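Local coordinates for Glyco_hydro_cc domain-containing protein (Trichoderma gamsii, PDB 6UBD) that probably binds beta-1,3-glucan oligosaccharides, as a fungal member of glycoside hydrolase family GH128 with a (beta/alpha)8-barrel fold, at residues G39-A44 and W252-S257; S72-G77 and M102-P107; C147-E152 and Q183-Y188; S177-V182 and S225-L230. One frame throughout, in Å; residues are numbered along the deposited sequence.

Interaction 1 of 4, residues G39-A44 and W252-S257; sequences GDTALA and WPPVNS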
loop_
_atom_site.group_PDB
_atom_site.type_symbol
_atom_site.label_atom_id
_atom_site.label_comp_id
_atom_site.label_asym_id
_atom_site.label_seq_id
_atom_site.Cartn_x
_atom_site.Cartn_y
_atom_site.Cartn_z
ATOM N N GLY A 39 -1.777 3.545 7.165
ATOM C CA GLY A 39 -1.929 3.831 8.608
ATOM C C GLY A 39 -2.595 5.206 8.844
ATOM O O GLY A 39 -2.946 5.881 7.855
ATOM N N ASP A 40 -2.829 5.532 10.111
ATOM C CA ASP A 40 -3.623 6.722 10.443
ATOM C C ASP A 40 -2.951 7.634 11.483
ATOM O O ASP A 40 -3.584 8.589 11.891
ATOM C CB ASP A 40 -5.076 6.356 10.796
ATOM C CG ASP A 40 -5.144 5.324 11.922
ATOM O OD1 ASP A 40 -4.273 5.387 12.842
ATOM O OD2 ASP A 40 -6.043 4.414 11.829
ATOM N N THR A 41 -1.725 7.364 11.906
ATOM C CA THR A 41 -1.161 8.242 12.981
ATOM C C THR A 41 -1.034 9.732 12.565
ATOM O O THR A 41 -1.268 10.574 13.444
ATOM C CB THR A 41 0.196 7.736 13.468
ATOM O OG1 THR A 41 1.186 7.747 12.421
ATOM C CG2 THR A 41 0.083 6.373 14.110
ATOM N N ALA A 42 -0.762 9.988 11.279
ATOM C CA ALA A 42 -0.542 11.383 10.785
ATOM C C ALA A 42 -1.730 11.848 9.942
ATOM O O ALA A 42 -1.676 12.907 9.317
ATOM C CB ALA A 42 0.729 11.519 9.982
ATOM N N LEU A 43 -2.824 11.067 9.913
ATOM C CA LEU A 43 -3.917 11.329 8.956
ATOM C C LEU A 43 -4.562 12.703 9.167
ATOM O O LEU A 43 -4.939 13.321 8.152
ATOM C CB LEU A 43 -4.882 10.158 9.056
ATOM C CG LEU A 43 -5.971 9.999 7.990
ATOM C CD1 LEU A 43 -5.345 9.992 6.618
ATOM C CD2 LEU A 43 -6.846 8.773 8.266
ATOM N N ALA A 44 -4.726 13.148 10.418
ATOM C CA ALA A 44 -5.350 14.473 10.650
ATOM C C ALA A 44 -4.502 15.564 9.997
ATOM O O ALA A 44 -5.049 16.561 9.455
ATOM C CB ALA A 44 -5.595 14.758 12.118
ATOM N N TRP A 252 11.947 7.817 10.673
ATOM C CA TRP A 252 10.860 7.715 9.669
ATOM C C TRP A 252 9.469 7.992 10.245
ATOM O O TRP A 252 8.623 8.564 9.518
ATOM C CB TRP A 252 10.944 6.309 8.996
ATOM C CG TRP A 252 9.930 6.168 7.911
ATOM C CD1 TRP A 252 8.698 5.559 8.006
ATOM C CD2 TRP A 252 9.953 6.778 6.614
ATOM N NE1 TRP A 252 7.987 5.787 6.871
ATOM C CE2 TRP A 252 8.695 6.566 6.003
ATOM C CE3 TRP A 252 10.900 7.546 5.925
ATOM C CZ2 TRP A 252 8.406 7.045 4.730
ATOM C CZ3 TRP A 252 10.619 8.039 4.680
ATOM C CH2 TRP A 252 9.362 7.806 4.076
ATOM N N PRO A 253 9.135 7.610 11.494
ATOM C CA PRO A 253 7.739 7.796 11.946
ATOM C C PRO A 253 7.240 9.221 11.715
ATOM O O PRO A 253 7.958 10.180 12.045
ATOM C CB PRO A 253 7.762 7.468 13.454
ATOM C CG PRO A 253 8.815 6.435 13.515
ATOM C CD PRO A 253 9.901 6.864 12.523
ATOM N N PRO A 254 6.011 9.408 11.149
ATOM C CA PRO A 254 5.576 10.770 10.783
ATOM C C PRO A 254 5.041 11.583 11.978
ATOM O O PRO A 254 4.722 12.769 11.714
ATOM C CB PRO A 254 4.502 10.477 9.738
ATOM C CG PRO A 254 3.937 9.139 10.183
ATOM C CD PRO A 254 5.131 8.340 10.650
ATOM N N VAL A 255 4.952 11.012 13.181
ATOM C CA VAL A 255 4.456 11.715 14.401
ATOM C C VAL A 255 5.504 11.523 15.510
ATOM O O VAL A 255 6.024 10.426 15.695
ATOM C CB VAL A 255 3.083 11.171 14.857
ATOM C CG1 VAL A 255 2.572 11.973 16.061
ATOM C CG2 VAL A 255 2.048 11.234 13.767
ATOM N N ASN A 256 5.855 12.648 16.162
ATOM C CA ASN A 256 6.785 12.670 17.326
ATOM C C ASN A 256 6.150 12.027 18.584
ATOM O O ASN A 256 4.931 11.887 18.649
ATOM C CB ASN A 256 7.132 14.110 17.672
ATOM C CG ASN A 256 7.974 14.865 16.663
ATOM O OD1 ASN A 256 8.941 14.313 16.145
ATOM N ND2 ASN A 256 7.657 16.147 16.467
ATOM N N SER A 257 6.980 11.676 19.584
ATOM C CA SER A 257 6.464 11.077 20.844
ATOM C C SER A 257 5.461 12.029 21.530
ATOM O O SER A 257 4.506 11.472 22.195
ATOM C CB SER A 257 7.598 10.691 21.793
ATOM O OG SER A 257 8.635 9.956 21.148
#
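Val255 drives one of its two methyls against the backbone of Thr41. Val255 CG2 lies 3.4 Å from Thr41 O and 4.0 Å from Ala42 CB, so it fills the angle between the carbonyl and the next residue. The valine torsion explains which branch is used: CG1 is anti to the backbone N (chi1 -177°), which leaves CG2 beside that nitrogen and turned to the other segment. Beta-branching suits this place, since it sets a methyl close to the main chain with few rotational choices. Pro254 supplies the second apolar surface. Its CB meets Ala42 CB at 3.9 Å, and its CG comes up to Thr41 OG1 at 3.8 Å, the Thr41 and Pro254 side chains crossing at about a right angle. Both loops follow barrel strands that pair in parallel, 35-38 and 237-243, the first and last of the (beta/alpha)8 barrel, so the contact joins the two loops where the barrel closes on itself. Thr41 holds OG1 between its backbone N and carbonyl carbon (chi1 63°). From there the hydroxyl touches proline and valine carbons at its flank while hydrogen-bonding to Asp244, which also packs against Pro254. A type I turn from Asp40 to Leu43 brings Thr41 and Ala42 round to this face, and Ala42, the N-cap residue of the short helix 43-46, has a side chain small enough to let the proline ring sit close.

Interaction 2 of 4, residues S72-G77 and M102-P107; sequences SMLWGG and MGFNEP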
loop_
_atom_site.group_PDB
_atom_site.type_symbol
_atom_site.label_atom_id
_atom_site.label_comp_id
_atom_site.label_asym_id
_atom_site.label_seq_id
_atom_site.Cartn_x
_atom_site.Cartn_y
_atom_site.Cartn_z
ATOM N N SER A 72 -10.113 -0.973 1.202
ATOM C CA SER A 72 -10.178 -2.229 1.976
ATOM C C SER A 72 -8.963 -3.120 1.684
ATOM O O SER A 72 -8.401 -3.040 0.580
ATOM C CB SER A 72 -11.482 -2.922 1.586
ATOM O OG SER A 72 -11.691 -4.209 2.203
ATOM N N MET A 73 -8.638 -3.979 2.626
ATOM C CA MET A 73 -7.598 -5.025 2.419
ATOM C C MET A 73 -8.099 -6.355 2.993
ATOM O O MET A 73 -8.690 -6.348 4.068
ATOM C CB MET A 73 -6.268 -4.642 3.101
ATOM C CG MET A 73 -5.184 -5.666 2.961
ATOM S SD MET A 73 -3.563 -5.251 3.659
ATOM C CE MET A 73 -3.012 -3.846 2.685
ATOM N N LEU A 74 -7.775 -7.462 2.321
ATOM C CA LEU A 74 -7.712 -8.794 2.993
ATOM C C LEU A 74 -6.221 -9.127 3.248
ATOM O O LEU A 74 -5.501 -9.435 2.327
ATOM C CB LEU A 74 -8.397 -9.894 2.176
ATOM C CG LEU A 74 -8.247 -11.304 2.749
ATOM C CD1 LEU A 74 -8.827 -11.391 4.164
ATOM C CD2 LEU A 74 -8.981 -12.326 1.901
ATOM N N TRP A 75 -5.784 -8.990 4.499
ATOM C CA TRP A 75 -4.361 -9.024 4.824
ATOM C C TRP A 75 -3.742 -10.412 4.550
ATOM O O TRP A 75 -2.588 -10.493 4.026
ATOM C CB TRP A 75 -4.183 -8.567 6.289
ATOM C CG TRP A 75 -2.767 -8.422 6.788
ATOM C CD1 TRP A 75 -2.016 -7.255 6.803
ATOM C CD2 TRP A 75 -1.925 -9.406 7.441
ATOM N NE1 TRP A 75 -0.775 -7.458 7.347
ATOM C CE2 TRP A 75 -0.702 -8.772 7.754
ATOM C CE3 TRP A 75 -2.064 -10.787 7.735
ATOM C CZ2 TRP A 75 0.343 -9.443 8.410
ATOM C CZ3 TRP A 75 -1.033 -11.443 8.371
ATOM C CH2 TRP A 75 0.163 -10.778 8.698
ATOM N N GLY A 76 -4.418 -11.486 4.980
ATOM C CA GLY A 76 -3.858 -12.823 4.861
ATOM C C GLY A 76 -4.917 -13.894 4.915
ATOM O O GLY A 76 -6.096 -13.656 4.617
ATOM N N GLY A 77 -4.471 -15.115 5.325
ATOM C CA GLY A 77 -5.335 -16.304 5.402
ATOM C C GLY A 77 -5.809 -16.686 6.789
ATOM O O GLY A 77 -6.469 -17.731 6.877
ATOM N N MET A 102 -7.677 -4.368 -1.812
ATOM C CA MET A 102 -6.354 -4.934 -2.052
ATOM C C MET A 102 -6.251 -6.369 -1.491
ATOM O O MET A 102 -6.757 -6.654 -0.373
ATOM C CB MET A 102 -5.264 -4.065 -1.378
ATOM C CG MET A 102 -5.216 -2.591 -1.827
ATOM S SD MET A 102 -4.129 -1.533 -0.927
ATOM C CE MET A 102 -4.905 -1.439 0.684
ATOM N N GLY A 103 -5.430 -7.192 -2.162
ATOM C CA GLY A 103 -5.082 -8.515 -1.655
ATOM C C GLY A 103 -3.945 -8.542 -0.644
ATOM O O GLY A 103 -3.627 -7.481 0.013
ATOM N N PHE A 104 -3.344 -9.706 -0.476
ATOM C CA PHE A 104 -2.566 -10.058 0.728
ATOM C C PHE A 104 -1.340 -9.123 0.917
ATOM O O PHE A 104 -0.684 -8.763 -0.068
ATOM C CB PHE A 104 -2.143 -11.516 0.723
ATOM C CG PHE A 104 -3.217 -12.424 0.170
ATOM C CD1 PHE A 104 -4.447 -12.611 0.827
ATOM C CD2 PHE A 104 -3.063 -13.027 -1.070
ATOM C CE1 PHE A 104 -5.477 -13.366 0.266
ATOM C CE2 PHE A 104 -4.108 -13.751 -1.637
ATOM C CZ PHE A 104 -5.291 -13.911 -0.985
ATOM N N ASN A 105 -1.040 -8.926 2.213
ATOM C CA ASN A 105 0.151 -8.101 2.576
ATOM C C ASN A 105 1.405 -8.979 2.734
ATOM O O ASN A 105 1.532 -9.603 3.785
ATOM C CB ASN A 105 -0.206 -7.272 3.810
ATOM C CG ASN A 105 0.885 -6.271 4.186
ATOM O OD1 ASN A 105 0.934 -5.232 3.501
ATOM N ND2 ASN A 105 1.805 -6.654 5.063
ATOM N N GLU A 106 2.277 -8.975 1.728
ATOM C CA GLU A 106 3.608 -9.654 1.846
ATOM C C GLU A 106 3.437 -11.156 2.153
ATOM O O GLU A 106 4.005 -11.685 3.101
ATOM C CB GLU A 106 4.466 -8.929 2.903
ATOM C CG GLU A 106 4.753 -7.434 2.501
ATOM C CD GLU A 106 5.726 -6.728 3.424
ATOM O OE1 GLU A 106 6.001 -7.263 4.529
ATOM O OE2 GLU A 106 6.166 -5.588 3.045
ATOM N N PRO A 107 2.735 -11.918 1.275
ATOM C CA PRO A 107 2.622 -13.380 1.456
ATOM C C PRO A 107 3.990 -14.056 1.368
ATOM O O PRO A 107 4.102 -15.217 1.839
ATOM C CB PRO A 107 1.639 -13.763 0.350
ATOM C CG PRO A 107 1.921 -12.781 -0.770
ATOM C CD PRO A 107 2.131 -11.473 -0.005
#
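Met73 and Met102 are paired in a parallel beta bridge, their side chains on the same face, with Met102 N bonded to Ser72 O at 2.8 Å and Leu74 N to Met102 O at 3.0 Å. The Met73 side chain runs out over the neighbouring strand's end. Its CB passes Met102 O, CG is 3.8 Å from Gly103 O, SD rests 3.9 Å from Asn105 CB, and CE, swung back by the bend at chi3 (-64°), meets Met102 CE at 3.7 Å. Beyond the strands Asn105 N bonds to Trp75 O, and Asn105 CB slides under the indole, 3.8 Å from the centroid of the Trp75 five-membered ring, a CH-pi contact over the ring face; the Asn105 amide is turned 18° from the ring plane. An alanine in place of Trp75 would take away that ring, and Asn105 would probably be freer to turn while Arg87 lost its cation-pi partner. These are the third and fourth strands of the barrel, and the Asn105-Glu106-Pro107 sequence stands where clan GH-A enzymes carry their Asn-Glu pair; Glu106 bonds to His173 and Ser115. Backbone bonds thus fix the strand ends, while the Met73 sulfur and the indole pack on Asn105 CB, just ahead of that glutamate.

Interaction 3 of 4, residues C147-E152 and Q183-Y188; sequences CRQKDE and QADIDY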
loop_
_atom_site.group_PDB
_atom_site.type_symbol
_atom_site.label_atom_id
_atom_site.label_comp_id
_atom_site.label_asym_id
_atom_site.label_seq_id
_atom_site.Cartn_x
_atom_site.Cartn_y
_atom_site.Cartn_z
ATOM N N CYS A 147 6.917 -8.480 -0.499
ATOM C CA CYS A 147 8.085 -7.972 0.294
ATOM C C CYS A 147 9.373 -8.088 -0.497
ATOM O O CYS A 147 10.323 -7.340 -0.201
ATOM C CB CYS A 147 8.194 -8.660 1.662
ATOM S SG CYS A 147 8.741 -10.386 1.575
ATOM N N ARG A 148 9.463 -8.964 -1.481
ATOM C CA ARG A 148 10.704 -9.128 -2.244
ATOM C C ARG A 148 10.851 -8.013 -3.305
ATOM O O ARG A 148 11.903 -8.004 -3.993
ATOM C CB ARG A 148 10.811 -10.512 -2.945
ATOM C CG ARG A 148 11.186 -11.715 -2.097
ATOM C CD ARG A 148 12.657 -11.737 -1.823
ATOM N NE ARG A 148 13.071 -12.884 -1.090
ATOM C CZ ARG A 148 14.277 -13.064 -0.616
ATOM N NH1 ARG A 148 15.222 -12.158 -0.766
ATOM N NH2 ARG A 148 14.572 -14.189 0.023
ATOM N N GLN A 149 9.881 -7.123 -3.449
ATOM C CA GLN A 149 10.077 -5.932 -4.342
ATOM C C GLN A 149 10.423 -6.410 -5.752
ATOM O O GLN A 149 9.757 -7.419 -6.234
ATOM C CB GLN A 149 11.082 -4.945 -3.773
ATOM C CG GLN A 149 10.724 -4.451 -2.366
ATOM C CD GLN A 149 11.602 -3.284 -1.955
ATOM O OE1 GLN A 149 11.567 -2.184 -2.570
ATOM N NE2 GLN A 149 12.444 -3.456 -0.926
ATOM N N LYS A 150 11.383 -5.858 -6.445
ATOM C CA LYS A 150 11.717 -6.280 -7.828
ATOM C C LYS A 150 12.318 -7.709 -7.904
ATOM O O LYS A 150 12.379 -8.216 -9.058
ATOM C CB LYS A 150 12.657 -5.300 -8.496
ATOM C CG LYS A 150 14.073 -5.306 -7.913
ATOM C CD LYS A 150 15.093 -4.312 -8.500
ATOM C CE LYS A 150 16.570 -4.530 -8.054
ATOM N NZ LYS A 150 17.143 -5.942 -8.217
ATOM N N ASP A 151 12.672 -8.313 -6.772
ATOM C CA ASP A 151 13.214 -9.689 -6.779
ATOM C C ASP A 151 12.110 -10.749 -6.595
ATOM O O ASP A 151 12.478 -11.939 -6.388
ATOM C CB ASP A 151 14.311 -9.767 -5.708
ATOM C CG ASP A 151 15.477 -8.810 -5.882
ATOM O OD1 ASP A 151 15.805 -8.522 -7.048
ATOM O OD2 ASP A 151 15.985 -8.359 -4.847
ATOM N N GLU A 152 10.834 -10.403 -6.609
ATOM C CA GLU A 152 9.763 -11.359 -6.349
ATOM C C GLU A 152 9.734 -12.515 -7.376
ATOM O O GLU A 152 9.957 -12.317 -8.552
ATOM C CB GLU A 152 8.412 -10.639 -6.345
ATOM C CG GLU A 152 7.967 -10.125 -7.696
ATOM C CD GLU A 152 7.211 -11.111 -8.605
ATOM O OE1 GLU A 152 6.710 -12.177 -8.089
ATOM O OE2 GLU A 152 7.122 -10.807 -9.819
ATOM N N GLN A 183 13.026 3.592 -8.935
ATOM C CA GLN A 183 12.740 3.472 -10.385
ATOM C C GLN A 183 12.848 2.011 -10.792
ATOM O O GLN A 183 12.084 1.554 -11.662
ATOM C CB GLN A 183 13.652 4.353 -11.248
ATOM C CG GLN A 183 13.282 4.441 -12.726
ATOM C CD GLN A 183 11.938 5.101 -12.951
ATOM O OE1 GLN A 183 11.714 6.189 -12.393
ATOM N NE2 GLN A 183 11.054 4.477 -13.728
ATOM N N ALA A 184 13.774 1.254 -10.243
ATOM C CA ALA A 184 13.954 -0.153 -10.653
ATOM C C ALA A 184 12.728 -0.977 -10.226
ATOM O O ALA A 184 12.270 -1.928 -10.947
ATOM C CB ALA A 184 15.199 -0.712 -10.031
ATOM N N ASP A 185 12.120 -0.678 -9.086
ATOM C CA ASP A 185 10.874 -1.351 -8.665
ATOM C C ASP A 185 9.749 -0.989 -9.626
ATOM O O ASP A 185 8.971 -1.909 -10.076
ATOM C CB ASP A 185 10.463 -0.935 -7.253
ATOM C CG ASP A 185 11.186 -1.626 -6.096
ATOM O OD1 ASP A 185 11.927 -2.634 -6.331
ATOM O OD2 ASP A 185 10.967 -1.176 -4.893
ATOM N N ILE A 186 9.578 0.286 -9.938
ATOM C CA ILE A 186 8.493 0.692 -10.879
ATOM C C ILE A 186 8.665 -0.027 -12.227
ATOM O O ILE A 186 7.674 -0.572 -12.792
ATOM C CB ILE A 186 8.515 2.225 -11.045
ATOM C CG1 ILE A 186 8.019 2.938 -9.769
ATOM C CG2 ILE A 186 7.694 2.678 -12.234
ATOM C CD1 ILE A 186 8.307 4.416 -9.719
ATOM N N ASP A 187 9.850 0.010 -12.778
ATOM C CA ASP A 187 10.094 -0.579 -14.113
ATOM C C ASP A 187 9.836 -2.089 -14.109
ATOM O O ASP A 187 9.206 -2.622 -15.061
ATOM C CB ASP A 187 11.495 -0.265 -14.629
ATOM C CG ASP A 187 11.815 1.184 -14.920
ATOM O OD1 ASP A 187 10.913 1.929 -15.168
ATOM O OD2 ASP A 187 13.035 1.545 -14.971
ATOM N N TYR A 188 10.296 -2.780 -13.067
ATOM C CA TYR A 188 10.048 -4.231 -12.972
ATOM C C TYR A 188 8.536 -4.526 -13.004
ATOM O O TYR A 188 8.085 -5.398 -13.779
ATOM C CB TYR A 188 10.666 -4.843 -11.711
ATOM C CG TYR A 188 10.340 -6.307 -11.561
ATOM C CD1 TYR A 188 10.980 -7.310 -12.305
ATOM C CD2 TYR A 188 9.259 -6.708 -10.769
ATOM C CE1 TYR A 188 10.587 -8.631 -12.240
ATOM C CE2 TYR A 188 8.858 -8.033 -10.739
ATOM C CZ TYR A 188 9.572 -9.013 -11.414
ATOM O OH TYR A 188 9.154 -10.321 -11.434
#
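Tyr188 reaches from helix 179-193 to Glu152, its OH donating to Glu152 OE2 over 2.6 Å. With CG anti to the backbone N (chi1 176°) the phenol extends away from its helix beneath the loop, and Lys150 O sits 3.5 Å above the plane of the Tyr188 ring, over its centre. The carboxylate is turned 62° from the ring, and the hydroxyl approaches OE2 from above the carboxylate plane. Glu152 OE2 is also bonded to Tyr193. A phenylalanine in place of Tyr188 could still lie under Lys150 O but would probably leave Glu152 OE2 without one of its two phenolic partners. The contact joins the loop after strand 140-142 to the helix after strand 170-176, on the outside of the (beta/alpha)8 barrel, with Cys147 held to Cys109 by a disulfide. Equally tight is the inner, buried approach of Asp185 OD2 to Gln149 OE1, 2.6 Å apart, where Gln149 NE2 bonds to Phe175 O of the strand. Lys150 N gives Asp185 OD1 a weak bond, at 3.3 Å. The outer side is looser: Lys150 CD lies 3.9 Å from Ala184 CB, and the chain then leads away to a salt bridge of NZ with Asp151 OD1.

Interaction 4 of 4, residues S177-V182 and S225-L230; sequences SDMTGV and SDIVDL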
loop_
_atom_site.group_PDB
_atom_site.type_symbol
_atom_site.label_atom_id
_atom_site.label_comp_id
_atom_site.label_asym_id
_atom_site.label_seq_id
_atom_site.Cartn_x
_atom_site.Cartn_y
_atom_site.Cartn_z
ATOM N N SER A 177 16.854 3.135 -0.679
ATOM C CA SER A 177 17.629 4.250 -0.072
ATOM C C SER A 177 17.854 5.346 -1.089
ATOM O O SER A 177 18.426 6.376 -0.665
ATOM C CB SER A 177 18.891 3.788 0.558
ATOM O OG SER A 177 19.721 3.200 -0.409
ATOM N N ASP A 178 17.506 5.210 -2.365
ATOM C CA ASP A 178 17.793 6.210 -3.413
ATOM C C ASP A 178 16.745 6.079 -4.519
ATOM O O ASP A 178 15.949 5.109 -4.581
ATOM C CB ASP A 178 19.233 6.119 -3.919
ATOM C CG ASP A 178 19.618 4.822 -4.613
ATOM O OD1 ASP A 178 18.747 4.022 -4.987
ATOM O OD2 ASP A 178 20.837 4.677 -4.790
ATOM N N MET A 179 16.725 7.034 -5.451
ATOM C CA MET A 179 15.697 7.043 -6.521
ATOM C C MET A 179 16.054 6.032 -7.608
ATOM O O MET A 179 15.120 5.571 -8.290
ATOM C CB MET A 179 15.588 8.436 -7.158
ATOM C CG MET A 179 14.936 9.487 -6.289
ATOM S SD MET A 179 13.354 9.084 -5.487
ATOM C CE MET A 179 13.894 8.704 -3.810
ATOM N N THR A 180 17.297 5.604 -7.731
ATOM C CA THR A 180 17.634 4.500 -8.673
ATOM C C THR A 180 16.860 3.234 -8.253
ATOM O O THR A 180 16.242 2.530 -9.135
ATOM C CB THR A 180 19.149 4.221 -8.732
ATOM O OG1 THR A 180 19.846 5.387 -9.193
ATOM C CG2 THR A 180 19.536 3.013 -9.577
ATOM N N GLY A 181 16.849 2.900 -6.957
ATOM C CA GLY A 181 16.108 1.723 -6.461
ATOM C C GLY A 181 14.595 1.836 -6.621
ATOM O O GLY A 181 13.911 0.875 -6.993
ATOM N N VAL A 182 14.062 3.043 -6.360
ATOM C CA VAL A 182 12.610 3.309 -6.541
ATOM C C VAL A 182 12.253 3.061 -8.010
ATOM O O VAL A 182 11.257 2.336 -8.315
ATOM C CB VAL A 182 12.304 4.762 -6.135
ATOM C CG1 VAL A 182 10.850 5.092 -6.478
ATOM C CG2 VAL A 182 12.553 5.022 -4.646
ATOM N N SER A 225 10.994 14.310 -0.660
ATOM C CA SER A 225 10.685 15.318 -1.696
ATOM C C SER A 225 10.830 14.708 -3.096
ATOM O O SER A 225 10.017 14.895 -4.004
ATOM C CB SER A 225 11.580 16.523 -1.508
ATOM O OG SER A 225 11.356 17.547 -2.484
ATOM N N ASP A 226 11.965 14.047 -3.291
ATOM C CA ASP A 226 12.298 13.439 -4.606
ATOM C C ASP A 226 11.283 12.338 -4.998
ATOM O O ASP A 226 10.876 12.305 -6.181
ATOM C CB ASP A 226 13.720 12.864 -4.579
ATOM C CG ASP A 226 14.865 13.858 -4.584
ATOM O OD1 ASP A 226 14.603 15.054 -4.829
ATOM O OD2 ASP A 226 15.997 13.401 -4.287
ATOM N N ILE A 227 10.901 11.482 -4.037
ATOM C CA ILE A 227 10.006 10.353 -4.388
ATOM C C ILE A 227 8.605 10.836 -4.731
ATOM O O ILE A 227 7.953 10.289 -5.686
ATOM C CB ILE A 227 9.997 9.261 -3.288
ATOM C CG1 ILE A 227 9.780 7.906 -3.971
ATOM C CG2 ILE A 227 9.006 9.499 -2.160
ATOM C CD1 ILE A 227 9.768 6.699 -3.081
ATOM N N VAL A 228 8.069 11.855 -4.081
ATOM C CA VAL A 228 6.745 12.403 -4.413
ATOM C C VAL A 228 6.823 13.001 -5.821
ATOM O O VAL A 228 5.921 12.785 -6.652
ATOM C CB VAL A 228 6.251 13.376 -3.346
ATOM C CG1 VAL A 228 5.055 14.154 -3.805
ATOM C CG2 VAL A 228 5.939 12.611 -2.045
ATOM N N ASP A 229 7.902 13.750 -6.098
ATOM C CA ASP A 229 7.993 14.325 -7.452
ATOM C C ASP A 229 8.025 13.195 -8.500
ATOM O O ASP A 229 7.434 13.347 -9.584
ATOM C CB ASP A 229 9.221 15.248 -7.569
ATOM C CG ASP A 229 9.144 16.576 -6.829
ATOM O OD1 ASP A 229 7.991 16.994 -6.507
ATOM O OD2 ASP A 229 10.248 17.213 -6.608
ATOM N N LEU A 230 8.832 12.181 -8.237
ATOM C CA LEU A 230 8.986 11.049 -9.200
ATOM C C LEU A 230 7.613 10.371 -9.416
ATOM O O LEU A 230 7.211 10.162 -10.575
ATOM C CB LEU A 230 10.043 10.077 -8.692
ATOM C CG LEU A 230 10.478 8.891 -9.617
ATOM C CD1 LEU A 230 11.809 8.335 -9.079
ATOM C CD2 LEU A 230 9.486 7.776 -9.717
#
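Met179 lays its sulfur on the turn of the facing helix. Met179 SD is 3.7 Å from Ile227 N and also touches Asp226 CB and Leu230 CD1, while CE turns aside to Ile227 CB. The chain gets there by bending at chi2 (-49°) and again at chi3 (101°), which brings SD over the backbone at Ile227 N and CE to the Ile227 side chain. An unbranched, flexible side chain with a large polarisable atom suits such an uneven surface. One turn further on, Val182 CG2 meets Ile227 CD1 at 3.6 Å, and Val182 CG1 stands at the longer distance of 4.3 Å from Leu230 CD1. Ile227 is therefore shared: its CB serves the methionine and its outer CD1 the valine, and both methyls of Val182 rest on the end of that arm.

Around this first shell lies a second. Trp223 packs on Met179, Phe231 on Val182, and Phe202 of strand 197-206 on Ile227; Gln183 and Ile186 extend the surface met by Leu230. The start of helix 179-193 is fixed by Asp178, its N-cap residue, whose OD1 accepts from Gly181 N at 3.0 Å. Of the Asp226 side chain it is CB that meets the methionine; OD1 is hydrogen-bonded to Gln222. Helix 179-193 follows strand 170-176, and helix 217-233 comes after strand 197-206 and its short partner 212-213, so the two are neighbours in the outer layer of the (beta/alpha)8 barrel. With no hydrogen bond between the segments, they are joined by apolar packing, with burial of hydrocarbon and sulfur surface in place of directional bonds.

Interaction 2 is the buried one, its touching residues all shut in near the strand ends of the barrel, and it joins strands 69-73 and 100-102 by backbone bonds. The other three are partly buried and nearer the outside. Interactions 3 and 4 both use helix 179-193: its first turn packs apolar surface on helix 217-233, the next turns give polar side chains to the 147-152 loop, and Ile186 and Leu230 touch between the two contacts. Interactions 1 and 4 have no hydrogen bond across them; interaction 1 touches none of the others, its nearest atoms being about 6 Å from interaction 4. Interactions 2 and 3 meet through Glu106 and Cys147.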